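PDB 2IZ6: molybdenum cofactor carrier protein from Chlamydomonas reinhardtii, which probably binds the molybdenum cofactor and carries it within the cell. Local coordinates for residues 100-114 and 123-137. Residues are numbered along the deposited sequence; the frame is centred on the assembly and turned at random. Where two conformers were deposited one is given.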
loop_
_atom_site.group_PDB
_atom_site.type_symbol
_atom_site.label_atom_id
_atom_site.label_comp_id
_atom_site.label_asym_id
_atom_site.label_seq_id
_atom_site.Cartn_x
_atom_site.Cartn_y
_atom_site.Cartn_z
ATOM N N ARG A 100 -8.623 -0.122 4.565
ATOM C CA ARG A 100 -8.438 1.260 5.004
ATOM C C ARG A 100 -9.212 2.197 4.080
ATOM O O ARG A 100 -9.241 2.011 2.854
ATOM C CB ARG A 100 -6.947 1.591 4.952
ATOM C CG ARG A 100 -6.559 2.932 5.455
ATOM C CD ARG A 100 -5.075 3.107 5.363
ATOM N NE ARG A 100 -4.703 4.492 5.502
ATOM C CZ ARG A 100 -3.524 4.994 5.160
ATOM N NH1 ARG A 100 -2.510 4.216 4.792
ATOM N NH2 ARG A 100 -3.322 6.272 5.289
ATOM N N ASP A 101 -9.842 3.218 4.643
ATOM C CA ASP A 101 -10.475 4.276 3.833
ATOM C C ASP A 101 -9.388 5.237 3.381
ATOM O O ASP A 101 -9.387 6.390 3.764
ATOM C CB ASP A 101 -11.505 5.008 4.675
ATOM C CG ASP A 101 -12.638 4.118 5.082
ATOM O OD1 ASP A 101 -12.934 3.202 4.288
ATOM O OD2 ASP A 101 -13.222 4.332 6.163
ATOM N N ASN A 102 -8.455 4.746 2.549
ATOM C CA ASN A 102 -7.356 5.550 2.063
ATOM C C ASN A 102 -7.875 6.538 1.028
ATOM O O ASN A 102 -8.489 6.097 0.028
ATOM C CB ASN A 102 -6.302 4.688 1.358
ATOM C CG ASN A 102 -4.944 5.309 1.386
ATOM O OD1 ASN A 102 -4.793 6.538 1.269
ATOM N ND2 ASN A 102 -3.924 4.462 1.668
ATOM N N ILE A 103 -7.670 7.826 1.289
ATOM C CA ILE A 103 -7.953 8.867 0.306
ATOM C C ILE A 103 -6.674 9.641 -0.056
ATOM O O ILE A 103 -6.708 10.779 -0.469
ATOM C CB ILE A 103 -9.090 9.776 0.830
ATOM C CG1 ILE A 103 -8.657 10.566 2.083
ATOM C CG2 ILE A 103 -10.338 8.916 1.010
ATOM C CD1 ILE A 103 -9.635 11.835 2.473
ATOM N N ASN A 104 -5.522 8.978 0.043
ATOM C CA ASN A 104 -4.254 9.688 -0.087
ATOM C C ASN A 104 -4.238 11.031 0.704
ATOM O O ASN A 104 -3.757 12.086 0.251
ATOM C CB ASN A 104 -3.920 9.887 -1.602
ATOM C CG ASN A 104 -3.505 8.560 -2.292
ATOM O OD1 ASN A 104 -3.123 7.594 -1.665
ATOM N ND2 ASN A 104 -3.559 8.547 -3.585
ATOM N N ALA A 105 -4.750 10.983 1.920
ATOM C CA ALA A 105 -4.924 12.188 2.730
ATOM C C ALA A 105 -3.688 12.999 3.002
ATOM O O ALA A 105 -3.846 14.165 3.299
ATOM C CB ALA A 105 -5.563 11.775 4.056
ATOM N N LEU A 106 -2.474 12.386 3.033
ATOM C CA LEU A 106 -1.147 13.116 3.123
ATOM C C LEU A 106 -0.988 14.220 2.013
ATOM O O LEU A 106 -0.088 15.049 2.061
ATOM C CB LEU A 106 0.070 12.159 3.078
ATOM C CG LEU A 106 0.504 11.110 4.155
ATOM C CD1 LEU A 106 1.764 10.421 3.769
ATOM C CD2 LEU A 106 0.682 11.754 5.532
ATOM N N SER A 107 -1.820 14.187 1.000
ATOM C CA SER A 107 -1.845 15.164 -0.035
ATOM C C SER A 107 -2.512 16.449 0.437
ATOM O O SER A 107 -2.324 17.481 -0.166
ATOM C CB SER A 107 -2.635 14.643 -1.237
ATOM O OG SER A 107 -2.241 13.303 -1.595
ATOM N N SER A 108 -3.385 16.303 1.420
ATOM C CA SER A 108 -4.162 17.481 1.852
ATOM C C SER A 108 -3.378 18.422 2.739
ATOM O O SER A 108 -2.536 18.024 3.533
ATOM C CB SER A 108 -5.406 17.046 2.578
ATOM O OG SER A 108 -5.028 16.448 3.792
ATOM N N ASN A 109 -3.671 19.728 2.645
ATOM C CA ASN A 109 -3.083 20.719 3.545
ATOM C C ASN A 109 -3.679 20.672 4.965
ATOM O O ASN A 109 -3.057 20.845 5.986
ATOM C CB ASN A 109 -3.318 22.120 2.991
ATOM C CG ASN A 109 -2.558 22.386 1.750
ATOM O OD1 ASN A 109 -1.392 22.772 1.818
ATOM N ND2 ASN A 109 -3.146 22.130 0.622
ATOM N N VAL A 110 -4.965 20.373 4.982
ATOM C CA VAL A 110 -5.769 20.190 6.201
ATOM C C VAL A 110 -6.752 19.136 5.950
ATOM O O VAL A 110 -7.318 19.040 4.878
ATOM C CB VAL A 110 -6.575 21.476 6.571
ATOM C CG1 VAL A 110 -7.238 21.330 7.983
ATOM C CG2 VAL A 110 -5.683 22.641 6.568
ATOM N N LEU A 111 -6.983 18.281 6.957
ATOM C CA LEU A 111 -8.006 17.208 6.899
ATOM C C LEU A 111 -9.190 17.563 7.807
ATOM O O LEU A 111 -8.990 17.949 8.964
ATOM C CB LEU A 111 -7.375 15.847 7.327
ATOM C CG LEU A 111 -8.251 14.592 7.333
ATOM C CD1 LEU A 111 -8.726 14.315 5.909
ATOM C CD2 LEU A 111 -7.544 13.388 7.884
ATOM N N VAL A 112 -10.421 17.508 7.290
ATOM C CA VAL A 112 -11.592 17.747 8.080
ATOM C C VAL A 112 -12.384 16.464 8.176
ATOM O O VAL A 112 -12.711 15.823 7.164
ATOM C CB VAL A 112 -12.507 18.810 7.402
ATOM C CG1 VAL A 112 -13.665 19.150 8.253
ATOM C CG2 VAL A 112 -11.773 20.115 7.147
ATOM N N ALA A 113 -12.648 16.041 9.419
ATOM C CA ALA A 113 -13.505 14.907 9.712
ATOM C C ALA A 113 -14.899 15.468 10.042
ATOM O O ALA A 113 -15.038 16.342 10.911
ATOM C CB ALA A 113 -12.972 14.129 10.891
ATOM N N VAL A 114 -15.904 14.942 9.367
ATOM C CA VAL A 114 -17.290 15.266 9.657
ATOM C C VAL A 114 -17.883 13.959 10.214
ATOM O O VAL A 114 -18.045 12.993 9.476
ATOM C CB VAL A 114 -18.076 15.681 8.367
ATOM C CG1 VAL A 114 -19.463 16.031 8.708
ATOM C CG2 VAL A 114 -17.402 16.804 7.702
ATOM N N GLU A 123 -7.699 7.444 9.784
ATOM C CA GLU A 123 -7.159 8.483 8.948
ATOM C C GLU A 123 -6.784 9.752 9.710
ATOM O O GLU A 123 -5.791 10.437 9.393
ATOM C CB GLU A 123 -8.091 8.808 7.761
ATOM C CG GLU A 123 -8.250 7.737 6.738
ATOM C CD GLU A 123 -6.937 7.069 6.237
ATOM O OE1 GLU A 123 -6.959 5.820 6.189
ATOM O OE2 GLU A 123 -5.948 7.773 5.928
ATOM N N VAL A 124 -7.583 10.105 10.691
ATOM C CA VAL A 124 -7.292 11.267 11.532
ATOM C C VAL A 124 -5.953 10.993 12.302
ATOM O O VAL A 124 -5.022 11.800 12.394
ATOM C CB VAL A 124 -8.411 11.583 12.528
ATOM C CG1 VAL A 124 -7.967 12.567 13.579
ATOM C CG2 VAL A 124 -9.610 12.071 11.753
ATOM N N ALA A 125 -5.861 9.785 12.871
ATOM C CA ALA A 125 -4.670 9.406 13.632
ATOM C C ALA A 125 -3.452 9.397 12.748
ATOM O O ALA A 125 -2.358 9.913 13.146
ATOM C CB ALA A 125 -4.852 8.081 14.241
ATOM N N LEU A 126 -3.581 8.914 11.500
ATOM C CA LEU A 126 -2.435 8.937 10.567
ATOM C C LEU A 126 -2.065 10.377 10.142
ATOM O O LEU A 126 -0.874 10.649 9.841
ATOM C CB LEU A 126 -2.650 7.999 9.405
ATOM C CG LEU A 126 -2.669 6.537 9.822
ATOM C CD1 LEU A 126 -3.003 5.533 8.695
ATOM C CD2 LEU A 126 -1.341 6.120 10.444
ATOM N N ALA A 127 -3.000 11.267 9.987
ATOM C CA ALA A 127 -2.763 12.680 9.720
ATOM C C ALA A 127 -1.966 13.255 10.852
ATOM O O ALA A 127 -1.002 13.947 10.633
ATOM C CB ALA A 127 -4.054 13.447 9.538
ATOM N N LEU A 128 -2.337 12.969 12.097
ATOM C CA LEU A 128 -1.563 13.461 13.238
ATOM C C LEU A 128 -0.218 12.867 13.298
ATOM O O LEU A 128 0.727 13.585 13.639
ATOM C CB LEU A 128 -2.272 13.268 14.568
ATOM C CG LEU A 128 -3.663 13.933 14.636
ATOM C CD1 LEU A 128 -4.391 13.537 15.907
ATOM C CD2 LEU A 128 -3.546 15.481 14.601
ATOM N N LYS A 129 -0.079 11.575 12.954
ATOM C CA LYS A 129 1.265 10.989 12.888
ATOM C C LYS A 129 2.177 11.733 11.903
ATOM O O LYS A 129 3.372 11.938 12.158
ATOM C CB LYS A 129 1.151 9.504 12.562
ATOM C CG LYS A 129 2.457 8.754 12.476
ATOM C CD LYS A 129 2.207 7.208 12.327
ATOM C CE LYS A 129 3.436 6.408 11.809
ATOM N NZ LYS A 129 4.741 6.761 12.415
ATOM N N ALA A 130 1.578 12.184 10.794
ATOM C CA ALA A 130 2.295 12.958 9.772
ATOM C C ALA A 130 2.468 14.432 10.153
ATOM O O ALA A 130 2.996 15.208 9.321
ATOM C CB ALA A 130 1.549 12.874 8.474
ATOM N N LYS A 131 1.974 14.836 11.325
ATOM C CA LYS A 131 2.003 16.223 11.800
ATOM C C LYS A 131 1.230 17.182 10.888
ATOM O O LYS A 131 1.597 18.325 10.650
ATOM C CB LYS A 131 3.447 16.699 12.061
ATOM C CG LYS A 131 4.286 15.720 12.852
ATOM C CD LYS A 131 3.828 15.528 14.235
ATOM C CE LYS A 131 4.745 14.474 14.928
ATOM N NZ LYS A 131 4.400 14.300 16.388
ATOM N N LYS A 132 0.076 16.724 10.442
ATOM C CA LYS A 132 -0.811 17.525 9.654
ATOM C C LYS A 132 -1.970 17.917 10.569
ATOM O O LYS A 132 -2.425 17.106 11.439
ATOM C CB LYS A 132 -1.350 16.721 8.448
ATOM C CG LYS A 132 -0.294 16.501 7.316
ATOM C CD LYS A 132 -1.002 16.612 5.922
ATOM C CE LYS A 132 -0.088 16.890 4.806
ATOM N NZ LYS A 132 0.175 18.323 4.716
ATOM N N PRO A 133 -2.474 19.136 10.397
ATOM C CA PRO A 133 -3.616 19.564 11.189
ATOM C C PRO A 133 -4.942 18.946 10.801
ATOM O O PRO A 133 -5.173 18.651 9.643
ATOM C CB PRO A 133 -3.715 21.048 10.941
ATOM C CG PRO A 133 -3.136 21.189 9.607
ATOM C CD PRO A 133 -2.154 20.118 9.372
ATOM N N VAL A 134 -5.733 18.720 11.802
ATOM C CA VAL A 134 -7.040 18.122 11.600
ATOM C C VAL A 134 -8.177 18.967 12.241
ATOM O O VAL A 134 -8.064 19.459 13.375
ATOM C CB VAL A 134 -7.072 16.662 12.153
ATOM C CG1 VAL A 134 -8.459 16.036 11.952
ATOM C CG2 VAL A 134 -6.040 15.743 11.503
ATOM N N VAL A 135 -9.245 19.116 11.501
ATOM C CA VAL A 135 -10.460 19.754 11.982
ATOM C C VAL A 135 -11.612 18.764 12.235
ATOM O O VAL A 135 -11.916 17.981 11.350
ATOM C CB VAL A 135 -10.928 20.879 11.027
ATOM C CG1 VAL A 135 -12.156 21.565 11.565
ATOM C CG2 VAL A 135 -9.865 21.923 10.824
ATOM N N LEU A 136 -12.099 18.697 13.479
ATOM C CA LEU A 136 -13.131 17.764 13.856
ATOM C C LEU A 136 -14.452 18.478 13.941
ATOM O O LEU A 136 -14.655 19.309 14.827
ATOM C CB LEU A 136 -12.775 17.142 15.212
ATOM C CG LEU A 136 -11.453 16.383 15.319
ATOM C CD1 LEU A 136 -11.298 15.806 16.768
ATOM C CD2 LEU A 136 -11.337 15.300 14.280
ATOM N N LEU A 137 -15.381 18.081 13.071
ATOM C CA LEU A 137 -16.726 18.688 12.970
ATOM C C LEU A 137 -17.763 17.582 13.196
ATOM O O LEU A 137 -17.767 16.567 12.527
ATOM C CB LEU A 137 -16.938 19.357 11.616
ATOM C CG LEU A 137 -18.358 19.914 11.323
ATOM C CD1 LEU A 137 -18.645 21.005 12.311
ATOM C CD2 LEU A 137 -18.419 20.421 9.845
HETATM O O HOH W 1 -8.918 4.399 7.188
HETATM O O HOH W 2 -5.629 8.398 3.328
HETATM O O HOH W 3 -0.441 20.987 6.269
#
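Arg-100 takes hold of the Glu-123 carboxylate side-on, through a salt bridge of two bonds: NE gives its hydrogen to OE1 at 2.7 Å and NH2 to OE2 at 3.1 Å. Both oxygens receive on their syn lone pairs, and the guanidinium and carboxylate planes lie only 5° apart. With CG anti to the backbone N (chi1 -176°) and the chain extended as far as NE, the arginine reaches across to a glutamate bent at chi2. Leu-126 CD1 lies over one guanidinium face and Asn-102 ND2 over the other, both toward the rim. One water links OE1 to Asp-101 N; a second joins OE2 to Asn-102 OD1 and the amides of Ile-103 and Ala-105, which probably helps fix the 101-105 backbone. A leucine in place of Arg-100 would probably leave the Glu-123 charge without its mate and its carboxylate freer to turn. The glutamate belongs to the helix of a right-handed beta-alpha-beta crossover in a Rossmann-like sheet, whose parallel strands 110-114 and 134-137 are directly paired, with Val-135 N bonded to Leu-111 O at 2.8 Å. Beneath the helix, Leu-111 CD2 meets Ala-127 CB at 3.9 Å, while Ala-113 CB packs against Val-124 CG2. After the helix's Schellman end, Lys-132, bent at chi2 and chi4, reaches across to the 106-108 turn, its NZ weakly bonded to Ser-108 O at 3.0 Å and, again weakly, to a water held by Asn-109 O.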